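Local coordinates for UBP3-associated protein BRE5 (Saccharomyces cerevisiae, PDB 2QIY) that works together with UBP3 in the removal of ubiquitin, and is represented here by its N-terminal NTF2 domain, at residues N21-M26 / Y120-T125; G110-T115 / D142-I147; P61-T66 / N72-R77. All blocks are in the same frame, centred on the assembly; numbering follows the deposited sequence.

How the interactions relate
All three contacts reach one strongly curved mixed sheet of the NTF2 domain. Interactions 1 and 2 are buried, their centres about 6 Å apart, and they join directly: Y22 and the amide end of Q124 in the first meet D142 of the second, while Y120 bonds to M112 through the backbone. Their chemistry nevertheless differs. Interaction 1 turns tyrosine hydroxyls and an amide inward, whereas interaction 2 is sulfur, aliphatic carbon and aromatic rings. Interaction 3, whose centre is about 15 Å from that of interaction 2, lies nearer the surface, where two valines of an outermost strand and one phenylalanine pack helix 68-77 beside the sheet.

Interaction 1 (N21-M26 / Y120-T125); sequences NYYERM and YKFCQT
Q124 reaches from its strand to the tips of Y22 and Y23 on the helix, and tracing it outward shows how it gets there. Q124 CB passes 4.0 Å from Y23 OH. CG, anti to the backbone N (chi1 -174°), lies beside the carbonyl oxygen of I143 on the adjacent strand, and the chain then runs on extended. Q124 CD comes 3.6 Å from Y23 OH and 4.1 Å from Y22 OH, which sets the amide between the two hydroxyls. As modelled, Q124 OE1 lies 2.9 Å from Y22 OH and Q124 NE2 2.8 Å from Y23 OH, but O and N are probably exchanged, so this is evidence of position, not of bonding. The amide plane stands steeply to both rings, 82° from that of Y22.

Y22 OH is hydrogen-bonded to D142. Next to it, the edge of the Y22 ring points into a face of Y23, with Y22 CD2 3.6 Å above the Y23 plane and over its centre. Y23 OH also lies 3.7 Å from F122 CE1. Were Q124 an alanine, CG, CD and the amide would be gone, a gap would probably open between the two hydroxyls, and Y23 OH would probably lose the amide as a polar neighbour.

The segment axes, 13.3 Å apart at their closest, run at 110° to each other, so long side chains must bridge them. Such a spacing suits the NTF2 fold, in which an N-terminal helix lies in the hollow of a bent sheet; here the tyrosine hydroxyls, Q124 and D142 are buried inside it.

Interaction 2 (G110-T115 / D142-I147); sequences GEMFWT and DIIRFI
The F146 ring has M112 SD at its edge and I144 on one face, while W114 approaches it with its six-membered end. M112 SD sits 5.2 Å from the centroid of the F146 ring and 80° off the ring normal, which identifies a Met-aromatic contact of the edge type. On the face, I144 CG1 is 4.1 Å above the F146 plane, displaced toward the rim. The indole is disposed in its own way: M112 CG lies 3.9 Å above one face of W114, and F146 CZ stands at its edge, near the indole plane, 4.1 Å from W114 CH2.

M112 is the residue that touches both I144 and F146. Its chain leaves the strand extended through chi1 and chi2 and bends only at the sulfur (chi3 -72°). The bend turns the methyl toward I144, and I144 CD1 meets M112 CE tip to tip at 3.6 Å. The side chain as a whole crosses F146 at about a right angle.

The two strands are not neighbours in the sheet, since strand 120-130 runs between them. Their segment axes are 9.1 Å apart at the nearest point and turned 96° from each other, consistent with a strongly twisted and bent sheet. F122 and Y120 of the intervening strand touch M112 and F146 respectively, and M112 is bonded to Y120 through the backbone.

The polar edge of W114 is directed elsewhere, NE1 being hydrogen-bonded to Y48. What remains across the contact is carbon and sulfur, so cohesion comes from burial and dispersion. A modest attraction between the electron-rich sulfur and the ring-edge hydrogens of F146 is likely to add to it.

Interaction 3 (P61-T66 / N72-R77); sequences PTVKVT and NKFFSR
A short strand-turn-helix unit at the border of the sheet carries this contact: V63 and V65 of strand 62-66, an outermost strand of the chain, pack on F74 of the helix that follows almost at once. The closest CA atoms across it, those of V65 and F74, are 7.7 Å apart, a distance that single apolar side chains can bridge.

F74 has CG anti to the backbone N (chi1 170°), and this carries the ring out from the helix to both valines. F74 CE1 meets V63 CG1 at 3.7 Å, the two side chains arriving from opposite directions. At the root of the ring, V65 CG2 packs 4.1 Å from F74 CG, with F74 CB scarcely farther away. One methyl thus sits at the root of the ring and the other beside CE1, farther out, both oblique to its plane. With chi1 56°, CG1 is the branch of V63 turned onto F74 CE1. F74 also packs against L43 on the neighbouring strand, while F74 CD2 is 4.0 Å above a face of F75, offset toward the rim.

Within the helix, N72 O accepts two bonds from S76, one from N and one from OG, on opposite faces of the carbonyl plane. The hydroxyl bond measures 2.8 Å from S76 OG to N72 O, with the donor 38° out of that plane. It ties the serine side chain back to the helix backbone one turn earlier, away from the strand.

Backbone bonds pair V63 with H45 and V65 with L43, and F75 meets H45 edge to face. The whole is a helix packed by apolar side chains against the outer antiparallel strands of an NTF2 domain's alpha-plus-beta fold.

Interaction 1 (N21-M26 / Y120-T125)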
loop_
_atom_site.group_PDB
_atom_site.type_symbol
_atom_site.label_atom_id
_atom_site.label_comp_id
_atom_site.label_asym_id
_atom_site.label_seq_id
_atom_site.Cartn_x
_atom_site.Cartn_y
_atom_site.Cartn_z
ATOM N N ASN A 21 5.715 -16.831 -4.527
ATOM C CA ASN A 21 6.237 -17.753 -3.507
ATOM C C ASN A 21 5.663 -17.548 -2.098
ATOM O O ASN A 21 5.333 -18.525 -1.410
ATOM C CB ASN A 21 7.766 -17.728 -3.478
ATOM C CG ASN A 21 8.383 -18.332 -4.739
ATOM O OD1 ASN A 21 7.772 -19.174 -5.404
ATOM N ND2 ASN A 21 9.592 -17.897 -5.075
ATOM N N TYR A 22 5.514 -16.285 -1.700
ATOM C CA TYR A 22 4.934 -15.906 -0.406
ATOM C C TYR A 22 3.495 -16.413 -0.238
ATOM O O TYR A 22 3.165 -17.039 0.769
ATOM C CB TYR A 22 4.951 -14.381 -0.300
ATOM C CG TYR A 22 4.274 -13.798 0.911
ATOM C CD1 TYR A 22 4.980 -13.594 2.086
ATOM C CD2 TYR A 22 2.937 -13.398 0.866
ATOM C CE1 TYR A 22 4.363 -13.019 3.198
ATOM C CE2 TYR A 22 2.299 -12.814 1.977
ATOM C CZ TYR A 22 3.020 -12.635 3.145
ATOM O OH TYR A 22 2.408 -12.071 4.238
ATOM N N TYR A 23 2.636 -16.143 -1.218
ATOM C CA TYR A 23 1.239 -16.556 -1.063
ATOM C C TYR A 23 1.054 -18.047 -1.190
ATOM O O TYR A 23 0.192 -18.634 -0.528
ATOM C CB TYR A 23 0.310 -15.802 -2.003
ATOM C CG TYR A 23 0.235 -14.318 -1.719
ATOM C CD1 TYR A 23 -0.359 -13.824 -0.547
ATOM C CD2 TYR A 23 0.747 -13.397 -2.638
ATOM C CE1 TYR A 23 -0.419 -12.430 -0.293
ATOM C CE2 TYR A 23 0.676 -12.027 -2.406
ATOM C CZ TYR A 23 0.100 -11.550 -1.238
ATOM O OH TYR A 23 0.035 -10.196 -1.021
ATOM N N GLU A 24 1.888 -18.684 -1.999
ATOM C CA GLU A 24 1.739 -20.108 -2.171
ATOM C C GLU A 24 2.258 -20.862 -0.952
ATOM O O GLU A 24 1.739 -21.929 -0.634
ATOM C CB GLU A 24 2.350 -20.565 -3.486
ATOM C CG GLU A 24 1.516 -20.106 -4.704
ATOM C CD GLU A 24 2.150 -20.478 -6.041
ATOM O OE1 GLU A 24 3.347 -20.849 -6.059
ATOM O OE2 GLU A 24 1.438 -20.428 -7.076
ATOM N N ARG A 25 3.244 -20.286 -0.251
ATOM C CA ARG A 25 3.746 -20.875 0.999
ATOM C C ARG A 25 2.659 -20.918 2.066
ATOM O O ARG A 25 2.669 -21.807 2.928
ATOM C CB ARG A 25 4.977 -20.123 1.541
ATOM C CG ARG A 25 6.238 -20.386 0.759
ATOM C CD ARG A 25 7.459 -19.889 1.517
ATOM N NE ARG A 25 7.882 -18.546 1.109
ATOM C CZ ARG A 25 7.675 -17.443 1.817
ATOM N NH1 ARG A 25 7.051 -17.502 2.992
ATOM N NH2 ARG A 25 8.110 -16.274 1.362
ATOM N N MET A 26 1.738 -19.955 2.022
ATOM C CA MET A 26 0.581 -19.958 2.910
ATOM C C MET A 26 -0.297 -21.162 2.674
ATOM O O MET A 26 -0.838 -21.735 3.621
ATOM C CB MET A 26 -0.257 -18.711 2.706
ATOM C CG MET A 26 0.516 -17.494 3.067
ATOM S SD MET A 26 -0.612 -16.120 3.263
ATOM C CE MET A 26 0.513 -14.890 3.957
ATOM N N TYR A 120 -12.246 -9.378 -0.171
ATOM C CA TYR A 120 -11.875 -8.159 0.521
ATOM C C TYR A 120 -10.740 -7.528 -0.275
ATOM O O TYR A 120 -9.749 -8.216 -0.605
ATOM C CB TYR A 120 -11.329 -8.501 1.897
ATOM C CG TYR A 120 -12.307 -9.212 2.790
ATOM C CD1 TYR A 120 -12.494 -10.585 2.698
ATOM C CD2 TYR A 120 -13.048 -8.496 3.728
ATOM C CE1 TYR A 120 -13.384 -11.262 3.534
ATOM C CE2 TYR A 120 -13.934 -9.135 4.572
ATOM C CZ TYR A 120 -14.112 -10.536 4.466
ATOM O OH TYR A 120 -15.019 -11.190 5.275
ATOM N N LYS A 121 -10.864 -6.245 -0.585
ATOM C CA LYS A 121 -9.827 -5.531 -1.343
ATOM C C LYS A 121 -8.686 -5.293 -0.397
ATOM O O LYS A 121 -8.930 -5.009 0.777
ATOM C CB LYS A 121 -10.323 -4.167 -1.772
ATOM C CG LYS A 121 -11.194 -4.177 -3.008
ATOM C CD LYS A 121 -11.084 -2.770 -3.630
ATOM C CE LYS A 121 -11.336 -2.774 -5.140
ATOM N NZ LYS A 121 -10.464 -3.663 -5.935
ATOM N N PHE A 122 -7.449 -5.400 -0.879
ATOM C CA PHE A 122 -6.316 -5.161 0.025
ATOM C C PHE A 122 -5.161 -4.511 -0.700
ATOM O O PHE A 122 -5.042 -4.581 -1.922
ATOM C CB PHE A 122 -5.820 -6.494 0.618
ATOM C CG PHE A 122 -5.006 -7.324 -0.359
ATOM C CD1 PHE A 122 -3.612 -7.191 -0.382
ATOM C CD2 PHE A 122 -5.618 -8.176 -1.275
ATOM C CE1 PHE A 122 -2.841 -7.910 -1.269
ATOM C CE2 PHE A 122 -4.859 -8.909 -2.163
ATOM C CZ PHE A 122 -3.457 -8.781 -2.169
ATOM N N CYS A 123 -4.313 -3.869 0.096
ATOM C CA CYS A 123 -2.986 -3.494 -0.335
ATOM C C CYS A 123 -2.000 -4.081 0.672
ATOM O O CYS A 123 -2.241 -4.101 1.891
ATOM C CB CYS A 123 -2.889 -1.992 -0.406
ATOM S SG CYS A 123 -3.358 -1.060 1.009
ATOM N N GLN A 124 -0.913 -4.635 0.168
ATOM C CA GLN A 124 0.057 -5.255 1.068
ATOM C C GLN A 124 1.439 -4.763 0.666
ATOM O O GLN A 124 1.778 -4.777 -0.521
ATOM C CB GLN A 124 -0.009 -6.798 1.024
ATOM C CG GLN A 124 0.909 -7.492 2.078
ATOM C CD GLN A 124 0.558 -8.962 2.350
ATOM O OE1 GLN A 124 1.156 -9.609 3.233
ATOM N NE2 GLN A 124 -0.401 -9.491 1.613
ATOM N N THR A 125 2.236 -4.353 1.656
ATOM C CA THR A 125 3.555 -3.809 1.371
ATOM C C THR A 125 4.608 -4.631 2.076
ATOM O O THR A 125 4.405 -5.037 3.216
ATOM C CB THR A 125 3.625 -2.344 1.842
ATOM O OG1 THR A 125 2.772 -1.581 0.979
ATOM C CG2 THR A 125 5.003 -1.811 1.729
#

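Interaction 2 (G110-T115 / D142-I147)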
loop_
_atom_site.group_PDB
_atom_site.type_symbol
_atom_site.label_atom_id
_atom_site.label_comp_id
_atom_site.label_asym_id
_atom_site.label_seq_id
_atom_site.Cartn_x
_atom_site.Cartn_y
_atom_site.Cartn_z
ATOM N N GLY A 110 -4.899 -6.129 -4.548
ATOM C CA GLY A 110 -5.728 -7.166 -5.166
ATOM C C GLY A 110 -6.978 -7.393 -4.356
ATOM O O GLY A 110 -7.391 -6.519 -3.583
ATOM N N GLU A 111 -7.550 -8.578 -4.523
ATOM C CA GLU A 111 -8.754 -8.976 -3.797
ATOM C C GLU A 111 -8.486 -10.344 -3.190
ATOM O O GLU A 111 -8.086 -11.268 -3.884
ATOM C CB GLU A 111 -9.973 -8.955 -4.717
ATOM C CG GLU A 111 -10.270 -7.516 -5.193
ATOM C CD GLU A 111 -11.630 -7.301 -5.845
ATOM O OE1 GLU A 111 -12.463 -8.229 -5.908
ATOM O OE2 GLU A 111 -11.867 -6.122 -6.226
ATOM N N MET A 112 -8.629 -10.408 -1.870
ATOM C CA MET A 112 -8.253 -11.576 -1.090
ATOM C C MET A 112 -9.508 -12.245 -0.553
ATOM O O MET A 112 -10.488 -11.580 -0.222
ATOM C CB MET A 112 -7.335 -11.114 0.071
ATOM C CG MET A 112 -6.813 -12.228 0.921
ATOM S SD MET A 112 -5.587 -11.549 2.057
ATOM C CE MET A 112 -4.239 -11.236 0.932
ATOM N N PHE A 113 -9.497 -13.566 -0.475
ATOM C CA PHE A 113 -10.598 -14.269 0.182
ATOM C C PHE A 113 -10.053 -15.569 0.758
ATOM O O PHE A 113 -8.854 -15.866 0.630
ATOM C CB PHE A 113 -11.794 -14.493 -0.749
ATOM C CG PHE A 113 -11.513 -15.396 -1.941
ATOM C CD1 PHE A 113 -12.072 -16.678 -1.986
ATOM C CD2 PHE A 113 -10.757 -14.944 -3.017
ATOM C CE1 PHE A 113 -11.841 -17.509 -3.068
ATOM C CE2 PHE A 113 -10.530 -15.790 -4.150
ATOM C CZ PHE A 113 -11.070 -17.057 -4.150
ATOM N N TRP A 114 -10.914 -16.278 1.471
ATOM C CA TRP A 114 -10.557 -17.593 1.989
ATOM C C TRP A 114 -11.640 -18.527 1.491
ATOM O O TRP A 114 -12.739 -18.089 1.098
ATOM C CB TRP A 114 -10.476 -17.548 3.524
ATOM C CG TRP A 114 -9.318 -16.679 4.025
ATOM C CD1 TRP A 114 -8.099 -17.119 4.505
ATOM C CD2 TRP A 114 -9.276 -15.258 4.076
ATOM N NE1 TRP A 114 -7.308 -16.050 4.836
ATOM C CE2 TRP A 114 -8.001 -14.891 4.585
ATOM C CE3 TRP A 114 -10.197 -14.240 3.750
ATOM C CZ2 TRP A 114 -7.627 -13.550 4.784
ATOM C CZ3 TRP A 114 -9.804 -12.892 3.930
ATOM C CH2 TRP A 114 -8.534 -12.574 4.431
ATOM N N THR A 115 -11.363 -19.824 1.471
ATOM C CA THR A 115 -12.372 -20.777 1.014
ATOM C C THR A 115 -13.753 -20.441 1.566
ATOM O O THR A 115 -13.944 -20.337 2.790
ATOM C CB THR A 115 -11.976 -22.200 1.417
ATOM O OG1 THR A 115 -10.646 -22.444 0.934
ATOM C CG2 THR A 115 -12.974 -23.208 0.839
ATOM N N ASP A 142 6.153 -6.338 6.581
ATOM C CA ASP A 142 5.020 -6.929 5.881
ATOM C C ASP A 142 3.765 -6.330 6.495
ATOM O O ASP A 142 3.466 -6.619 7.646
ATOM C CB ASP A 142 5.072 -8.440 6.115
ATOM C CG ASP A 142 3.927 -9.188 5.457
ATOM O OD1 ASP A 142 2.979 -8.553 4.954
ATOM O OD2 ASP A 142 4.005 -10.444 5.449
ATOM N N ILE A 143 3.069 -5.470 5.737
ATOM C CA ILE A 143 1.851 -4.792 6.239
ATOM C C ILE A 143 0.724 -5.024 5.255
ATOM O O ILE A 143 0.885 -4.769 4.049
ATOM C CB ILE A 143 1.993 -3.250 6.328
ATOM C CG1 ILE A 143 3.179 -2.822 7.211
ATOM C CG2 ILE A 143 0.613 -2.615 6.774
ATOM C CD1 ILE A 143 3.441 -1.296 7.127
ATOM N N ILE A 144 -0.417 -5.539 5.731
ATOM C CA ILE A 144 -1.620 -5.562 4.896
ATOM C C ILE A 144 -2.669 -4.573 5.434
ATOM O O ILE A 144 -2.819 -4.397 6.647
ATOM C CB ILE A 144 -2.200 -6.999 4.769
ATOM C CG1 ILE A 144 -3.279 -7.075 3.673
ATOM C CG2 ILE A 144 -2.711 -7.533 6.141
ATOM C CD1 ILE A 144 -3.601 -8.545 3.268
ATOM N N ARG A 145 -3.378 -3.933 4.507
ATOM C CA ARG A 145 -4.466 -3.047 4.872
ATOM C C ARG A 145 -5.653 -3.401 3.971
ATOM O O ARG A 145 -5.527 -3.423 2.736
ATOM C CB ARG A 145 -4.061 -1.566 4.693
ATOM C CG ARG A 145 -5.265 -0.590 4.616
ATOM C CD ARG A 145 -6.123 -0.535 5.881
ATOM N NE ARG A 145 -5.362 -0.131 7.077
ATOM C CZ ARG A 145 -5.918 0.131 8.268
ATOM N NH1 ARG A 145 -7.253 0.069 8.431
ATOM N NH2 ARG A 145 -5.158 0.511 9.296
ATOM N N PHE A 146 -6.797 -3.698 4.577
ATOM C CA PHE A 146 -8.022 -3.907 3.807
ATOM C C PHE A 146 -8.722 -2.590 3.530
ATOM O O PHE A 146 -8.761 -1.695 4.373
ATOM C CB PHE A 146 -8.926 -4.937 4.513
ATOM C CG PHE A 146 -8.279 -6.270 4.601
ATOM C CD1 PHE A 146 -8.312 -7.144 3.501
ATOM C CD2 PHE A 146 -7.575 -6.653 5.740
ATOM C CE1 PHE A 146 -7.663 -8.376 3.570
ATOM C CE2 PHE A 146 -6.916 -7.886 5.821
ATOM C CZ PHE A 146 -6.963 -8.765 4.723
ATOM N N ILE A 147 -9.236 -2.481 2.315
ATOM C CA ILE A 147 -9.762 -1.241 1.766
ATOM C C ILE A 147 -11.248 -1.469 1.500
ATOM O O ILE A 147 -11.618 -2.448 0.879
ATOM C CB ILE A 147 -8.979 -0.869 0.458
ATOM C CG1 ILE A 147 -7.459 -0.769 0.769
ATOM C CG2 ILE A 147 -9.500 0.443 -0.150
ATOM C CD1 ILE A 147 -6.562 -0.373 -0.415
#

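Interaction 3 (P61-T66 / N72-R77)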
loop_
_atom_site.group_PDB
_atom_site.type_symbol
_atom_site.label_atom_id
_atom_site.label_comp_id
_atom_site.label_asym_id
_atom_site.label_seq_id
_atom_site.Cartn_x
_atom_site.Cartn_y
_atom_site.Cartn_z
ATOM N N PRO A 61 -9.962 -6.499 10.402
ATOM C CA PRO A 61 -8.981 -5.857 11.273
ATOM C C PRO A 61 -7.629 -6.551 11.151
ATOM O O PRO A 61 -7.543 -7.699 10.686
ATOM C CB PRO A 61 -9.564 -6.077 12.676
ATOM C CG PRO A 61 -10.303 -7.381 12.550
ATOM C CD PRO A 61 -10.880 -7.379 11.153
ATOM N N THR A 62 -6.578 -5.856 11.564
ATOM C CA THR A 62 -5.237 -6.436 11.552
ATOM C C THR A 62 -4.604 -6.358 12.928
ATOM O O THR A 62 -5.111 -5.673 13.828
ATOM C CB THR A 62 -4.314 -5.740 10.519
ATOM O OG1 THR A 62 -4.279 -4.340 10.826
ATOM C CG2 THR A 62 -4.865 -5.962 9.103
ATOM N N VAL A 63 -3.487 -7.052 13.074
ATOM C CA VAL A 63 -2.786 -7.134 14.338
ATOM C C VAL A 63 -1.273 -7.058 14.057
ATOM O O VAL A 63 -0.808 -7.578 13.029
ATOM C CB VAL A 63 -3.131 -8.466 15.100
ATOM C CG1 VAL A 63 -2.830 -9.734 14.256
ATOM C CG2 VAL A 63 -2.402 -8.506 16.425
ATOM N N LYS A 64 -0.528 -6.406 14.953
ATOM C CA LYS A 64 0.923 -6.283 14.835
ATOM C C LYS A 64 1.661 -7.378 15.598
ATOM O O LYS A 64 1.362 -7.658 16.779
ATOM C CB LYS A 64 1.374 -4.916 15.363
ATOM C CG LYS A 64 0.832 -3.796 14.502
ATOM C CD LYS A 64 1.270 -2.450 15.037
ATOM C CE LYS A 64 0.888 -1.374 14.045
ATOM N NZ LYS A 64 1.441 -0.038 14.523
ATOM N N VAL A 65 2.641 -7.972 14.925
ATOM C CA VAL A 65 3.496 -9.031 15.512
ATOM C C VAL A 65 4.940 -8.687 15.155
ATOM O O VAL A 65 5.220 -8.332 14.004
ATOM C CB VAL A 65 3.177 -10.432 14.902
ATOM C CG1 VAL A 65 3.852 -11.549 15.712
ATOM C CG2 VAL A 65 1.678 -10.671 14.826
ATOM N N THR A 66 5.858 -8.852 16.103
ATOM C CA THR A 66 7.251 -8.476 15.880
ATOM C C THR A 66 8.188 -9.622 16.244
ATOM O O THR A 66 8.023 -10.240 17.289
ATOM C CB THR A 66 7.601 -7.193 16.704
ATOM O OG1 THR A 66 6.834 -6.105 16.177
ATOM C CG2 THR A 66 9.075 -6.844 16.599
ATOM N N ASN A 72 6.088 -16.671 13.714
ATOM C CA ASN A 72 5.822 -18.092 13.578
ATOM C C ASN A 72 4.651 -18.575 14.424
ATOM O O ASN A 72 3.807 -19.342 13.955
ATOM C CB ASN A 72 7.040 -18.934 13.945
ATOM C CG ASN A 72 6.700 -20.409 13.919
ATOM O OD1 ASN A 72 6.621 -21.103 14.969
ATOM N ND2 ASN A 72 6.444 -20.899 12.725
ATOM N N LYS A 73 4.590 -18.128 15.674
ATOM C CA LYS A 73 3.509 -18.535 16.567
ATOM C C LYS A 73 2.156 -18.052 16.021
ATOM O O LYS A 73 1.147 -18.775 16.089
ATOM C CB LYS A 73 3.782 -18.009 17.975
ATOM C CG LYS A 73 2.667 -18.234 18.997
ATOM C CD LYS A 73 2.960 -17.503 20.346
ATOM C CE LYS A 73 4.197 -16.572 20.276
ATOM N NZ LYS A 73 4.000 -15.180 20.832
ATOM N N PHE A 74 2.135 -16.830 15.504
ATOM C CA PHE A 74 0.922 -16.278 14.888
ATOM C C PHE A 74 0.469 -17.104 13.667
ATOM O O PHE A 74 -0.688 -17.530 13.591
ATOM C CB PHE A 74 1.114 -14.791 14.524
ATOM C CG PHE A 74 -0.001 -14.236 13.673
ATOM C CD1 PHE A 74 -1.202 -13.828 14.263
ATOM C CD2 PHE A 74 0.133 -14.171 12.301
ATOM C CE1 PHE A 74 -2.249 -13.326 13.478
ATOM C CE2 PHE A 74 -0.909 -13.672 11.483
ATOM C CZ PHE A 74 -2.106 -13.267 12.084
ATOM N N PHE A 75 1.356 -17.336 12.705
ATOM C CA PHE A 75 0.958 -18.119 11.528
ATOM C C PHE A 75 0.564 -19.557 11.883
ATOM O O PHE A 75 -0.414 -20.096 11.371
ATOM C CB PHE A 75 2.060 -18.128 10.468
ATOM C CG PHE A 75 2.132 -16.847 9.663
ATOM C CD1 PHE A 75 3.343 -16.196 9.495
ATOM C CD2 PHE A 75 0.989 -16.309 9.067
ATOM C CE1 PHE A 75 3.424 -15.024 8.746
ATOM C CE2 PHE A 75 1.061 -15.136 8.307
ATOM C CZ PHE A 75 2.278 -14.502 8.152
ATOM N N SER A 76 1.336 -20.159 12.776
ATOM C CA SER A 76 1.103 -21.528 13.186
ATOM C C SER A 76 -0.254 -21.711 13.887
ATOM O O SER A 76 -0.968 -22.696 13.609
ATOM C CB SER A 76 2.264 -22.010 14.057
ATOM O OG SER A 76 3.450 -22.086 13.286
ATOM N N ARG A 77 -0.615 -20.778 14.780
ATOM C CA ARG A 77 -1.908 -20.823 15.491
ATOM C C ARG A 77 -3.081 -20.772 14.519
ATOM O O ARG A 77 -4.167 -21.295 14.805
ATOM C CB ARG A 77 -2.029 -19.672 16.487
#